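Colicin-D (Escherichia coli, PDB 5ZNM) is a plasmid-encoded toxin that kills related bacteria by blocking protein synthesis, here as its central domain joined to its C-terminal tRNase domain. Local coordinates at residues V180-A185 with I263-D268. Residues are numbered along the deposited sequence; the frame is centred on the assembly and turned at random.
Sequences VPVLNA and IYWRPD
V182 and I263 form a single parallel beta bridge, and the two short segments run in the same general direction, 40° apart. I263 N donates to P181 O at 2.9 Å. I263 O accepts from L183 N at 2.8 Å, nearly in line with the carbonyl bond (C=O...N 176°). The same I263 residue thus grips both sides of V182, and V182 CA adds a CA-H...O contact to I263 O at 3.3 Å. Past the bridge the chains part, and a water takes over. It donates to L183 O and accepts from W265 N, with a weak further bond from N184 ND2.

V180 and I263 cross their side chains at about a right angle, V180 CG1 lying 3.9 Å from I263 CG1. V182 CG1, anti to the backbone N (chi1 179°), lies near I263 O and reaches the W265 indole obliquely, 3.9 Å from NE1. V182 CG2 lies 4.2 Å from I263 CB, a looser contact. On the next residue, L183 O meets Y264 CB at 3.7 Å, while the Y264 side chain packs on V277.

The contact lies in the S-type pyocin region of the central domain. Strand 262-267 is an outermost strand of a five-stranded antiparallel sheet, bonded on one flank to strand 274-281. Segment 180-185 meets its other flank, and the backbones of V180 and V182 are hydrogen-bonded to V149 and T147 respectively. The bridge therefore joins the two-stranded sheet of 148-150 and 179-181 to this edge. L183 packs on strand 194-198, and W265 reaches A22 of helix 3-22 and N225 of the second subunit.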
ATOM      1  N   VAL A 180      26.607  -0.218   7.135  1.00 25.38           N
ATOM      2  CA  VAL A 180      25.461   0.473   7.709  1.00 18.96           C
ATOM      3  C   VAL A 180      25.222  -0.132   9.082  1.00 20.06           C
ATOM      4  O   VAL A 180      25.118  -1.351   9.193  1.00 23.51           O
ATOM      5  CB  VAL A 180      24.203   0.329   6.829  1.00 20.96           C
ATOM      6  CG1 VAL A 180      22.977   0.858   7.533  1.00 13.37           C
ATOM      7  CG2 VAL A 180      24.406   1.057   5.487  1.00 21.00           C
ATOM      8  N   PRO A 181      25.125   0.662  10.154  1.00 20.69           N
ATOM      9  CA  PRO A 181      24.971   0.074  11.495  1.00 20.40           C
ATOM     10  C   PRO A 181      23.567  -0.469  11.748  1.00 20.27           C
ATOM     11  O   PRO A 181      22.568   0.146  11.370  1.00 20.23           O
ATOM     12  CB  PRO A 181      25.264   1.253  12.426  1.00 25.82           C
ATOM     13  CG  PRO A 181      24.785   2.443  11.644  1.00 27.31           C
ATOM     14  CD  PRO A 181      25.180   2.135  10.207  1.00 24.83           C
ATOM     15  N   VAL A 182      23.504  -1.601  12.451  1.00 21.53           N
ATOM     16  CA  VAL A 182      22.250  -2.161  12.953  1.00 18.35           C
ATOM     17  C   VAL A 182      22.018  -1.680  14.381  1.00 25.41           C
ATOM     18  O   VAL A 182      22.888  -1.826  15.251  1.00 27.09           O
ATOM     19  CB  VAL A 182      22.271  -3.697  12.895  1.00 24.41           C
ATOM     20  CG1 VAL A 182      20.958  -4.273  13.460  1.00 21.48           C
ATOM     21  CG2 VAL A 182      22.510  -4.164  11.466  1.00 22.60           C
ATOM     22  N   LEU A 183      20.837  -1.122  14.632  1.00 23.58           N
ATOM     23  CA  LEU A 183      20.497  -0.553  15.925  1.00 24.48           C
ATOM     24  C   LEU A 183      19.369  -1.341  16.581  1.00 23.67           C
ATOM     25  O   LEU A 183      18.545  -1.954  15.901  1.00 21.34           O
ATOM     26  CB  LEU A 183      20.099   0.909  15.774  1.00 22.62           C
ATOM     27  CG  LEU A 183      21.151   1.749  15.044  1.00 26.84           C
ATOM     28  CD1 LEU A 183      20.717   3.191  14.958  1.00 22.82           C
ATOM     29  CD2 LEU A 183      22.477   1.635  15.758  1.00 29.32           C
ATOM     30  N   ASN A 184      19.340  -1.327  17.912  1.00 21.63           N
ATOM     31  CA  ASN A 184      18.280  -1.956  18.696  1.00 18.93           C
ATOM     32  C   ASN A 184      17.456  -0.885  19.399  1.00 23.10           C
ATOM     33  O   ASN A 184      18.012   0.053  19.987  1.00 26.91           O
ATOM     34  CB  ASN A 184      18.849  -2.919  19.748  1.00 23.31           C
ATOM     35  CG  ASN A 184      19.603  -4.085  19.138  1.00 27.85           C
ATOM     36  OD1 ASN A 184      20.671  -4.478  19.629  1.00 35.88           O
ATOM     37  ND2 ASN A 184      19.057  -4.650  18.077  1.00 17.58           N
ATOM     38  N   ALA A 185      16.133  -1.027  19.353  1.00 17.27           N
ATOM     39  CA  ALA A 185      15.253  -0.071  20.011  1.00 19.34           C
ATOM     40  C   ALA A 185      15.042  -0.463  21.470  1.00 25.10           C
ATOM     41  O   ALA A 185      15.090  -1.641  21.823  1.00 27.52           O
ATOM     42  CB  ALA A 185      13.913   0.006  19.285  1.00 23.70           C
ATOM     43  N   ILE A 263      19.942   0.341  10.082  1.00 15.09           N
ATOM     44  CA  ILE A 263      19.028  -0.783   9.928  1.00 17.71           C
ATOM     45  C   ILE A 263      18.502  -1.155  11.309  1.00 18.71           C
ATOM     46  O   ILE A 263      19.242  -1.091  12.301  1.00 19.51           O
ATOM     47  CB  ILE A 263      19.738  -1.970   9.239  1.00 15.94           C
ATOM     48  CG1 ILE A 263      20.016  -1.603   7.775  1.00 20.12           C
ATOM     49  CG2 ILE A 263      18.905  -3.250   9.326  1.00 15.35           C
ATOM     50  CD1 ILE A 263      20.965  -2.532   7.069  1.00 21.58           C
ATOM     51  N   TYR A 264      17.209  -1.470  11.391  1.00 16.46           N
ATOM     52  CA  TYR A 264      16.658  -2.080  12.598  1.00 15.80           C
ATOM     53  C   TYR A 264      15.725  -3.215  12.180  1.00 15.80           C
ATOM     54  O   TYR A 264      15.357  -3.351  11.006  1.00 16.82           O
ATOM     55  CB  TYR A 264      15.938  -1.054  13.486  1.00 12.57           C
ATOM     56  CG  TYR A 264      14.508  -0.768  13.105  1.00 18.15           C
ATOM     57  CD1 TYR A 264      14.191  -0.141  11.897  1.00 19.50           C
ATOM     58  CD2 TYR A 264      13.470  -1.132  13.941  1.00 22.88           C
ATOM     59  CE1 TYR A 264      12.874   0.116  11.546  1.00 15.77           C
ATOM     60  CE2 TYR A 264      12.152  -0.888  13.595  1.00 19.77           C
ATOM     61  CZ  TYR A 264      11.856  -0.262  12.405  1.00 20.22           C
ATOM     62  OH  TYR A 264      10.532  -0.032  12.079  1.00 19.53           O
ATOM     63  N   TRP A 265      15.353  -4.047  13.155  1.00 15.01           N
ATOM     64  CA  TRP A 265      14.479  -5.194  12.914  1.00 17.30           C
ATOM     65  C   TRP A 265      13.092  -4.948  13.498  1.00 17.49           C
ATOM     66  O   TRP A 265      12.974  -4.371  14.581  1.00 17.76           O
ATOM     67  CB  TRP A 265      15.058  -6.459  13.549  1.00 20.43           C
ATOM     68  CG  TRP A 265      16.335  -6.899  12.961  1.00 18.29           C
ATOM     69  CD1 TRP A 265      17.591  -6.530  13.357  1.00 21.20           C
ATOM     70  CD2 TRP A 265      16.502  -7.801  11.868  1.00 17.43           C
ATOM     71  NE1 TRP A 265      18.528  -7.148  12.575  1.00 22.42           N
ATOM     72  CE2 TRP A 265      17.889  -7.938  11.653  1.00 19.43           C
ATOM     73  CE3 TRP A 265      15.611  -8.513  11.049  1.00 19.89           C
ATOM     74  CZ2 TRP A 265      18.413  -8.750  10.654  1.00 18.92           C
ATOM     75  CZ3 TRP A 265      16.131  -9.327  10.055  1.00 19.64           C
ATOM     76  CH2 TRP A 265      17.526  -9.436   9.866  1.00 21.90           C
ATOM     77  N   ARG A 266      12.053  -5.387  12.792  1.00 15.70           N
ATOM     78  CA  ARG A 266      10.680  -5.407  13.277  1.00 16.82           C
ATOM     79  C   ARG A 266      10.084  -6.777  13.008  1.00 12.40           C
ATOM     80  O   ARG A 266      10.604  -7.536  12.180  1.00 17.11           O
ATOM     81  CB  ARG A 266       9.789  -4.333  12.622  1.00 14.46           C
ATOM     82  CG  ARG A 266       9.635  -4.461  11.102  1.00 13.18           C
ATOM     83  CD  ARG A 266       8.816  -3.273  10.509  1.00 15.46           C
ATOM     84  NE  ARG A 266       8.881  -3.258   9.053  1.00 18.07           N
ATOM     85  CZ  ARG A 266       8.802  -2.158   8.305  1.00 21.55           C
ATOM     86  NH1 ARG A 266       8.643  -0.970   8.874  1.00 17.12           N
ATOM     87  NH2 ARG A 266       8.903  -2.247   6.984  1.00 16.81           N
ATOM     88  N   PRO A 267       9.001  -7.135  13.699  1.00 17.63           N
ATOM     89  CA  PRO A 267       8.350  -8.416  13.401  1.00 19.66           C
ATOM     90  C   PRO A 267       7.880  -8.460  11.955  1.00 15.99           C
ATOM     91  O   PRO A 267       7.564  -7.431  11.342  1.00 18.41           O
ATOM     92  CB  PRO A 267       7.173  -8.465  14.384  1.00 19.00           C
ATOM     93  CG  PRO A 267       7.578  -7.580  15.531  1.00 14.59           C
ATOM     94  CD  PRO A 267       8.375  -6.456  14.850  1.00 14.81           C
ATOM     95  N   ASP A 268       7.862  -9.670  11.396  1.00 15.63           N
ATOM     96  CA  ASP A 268       7.342  -9.830  10.048  1.00 18.68           C
ATOM     97  C   ASP A 268       5.813  -9.799  10.060  1.00 15.85           C
ATOM     98  O   ASP A 268       5.167  -9.614  11.099  1.00 15.08           O
ATOM     99  CB  ASP A 268       7.896 -11.100   9.397  1.00 21.80           C
ATOM    100  CG  ASP A 268       7.508 -12.385  10.139  1.00 19.55           C
ATOM    101  OD1 ASP A 268       6.656 -12.350  11.046  1.00 21.36           O
ATOM    102  OD2 ASP A 268       8.078 -13.439   9.795  1.00 19.57           O
TER
HETATM  103  O   HOH W   1      16.727  -3.983  15.835  1.00 17.28           O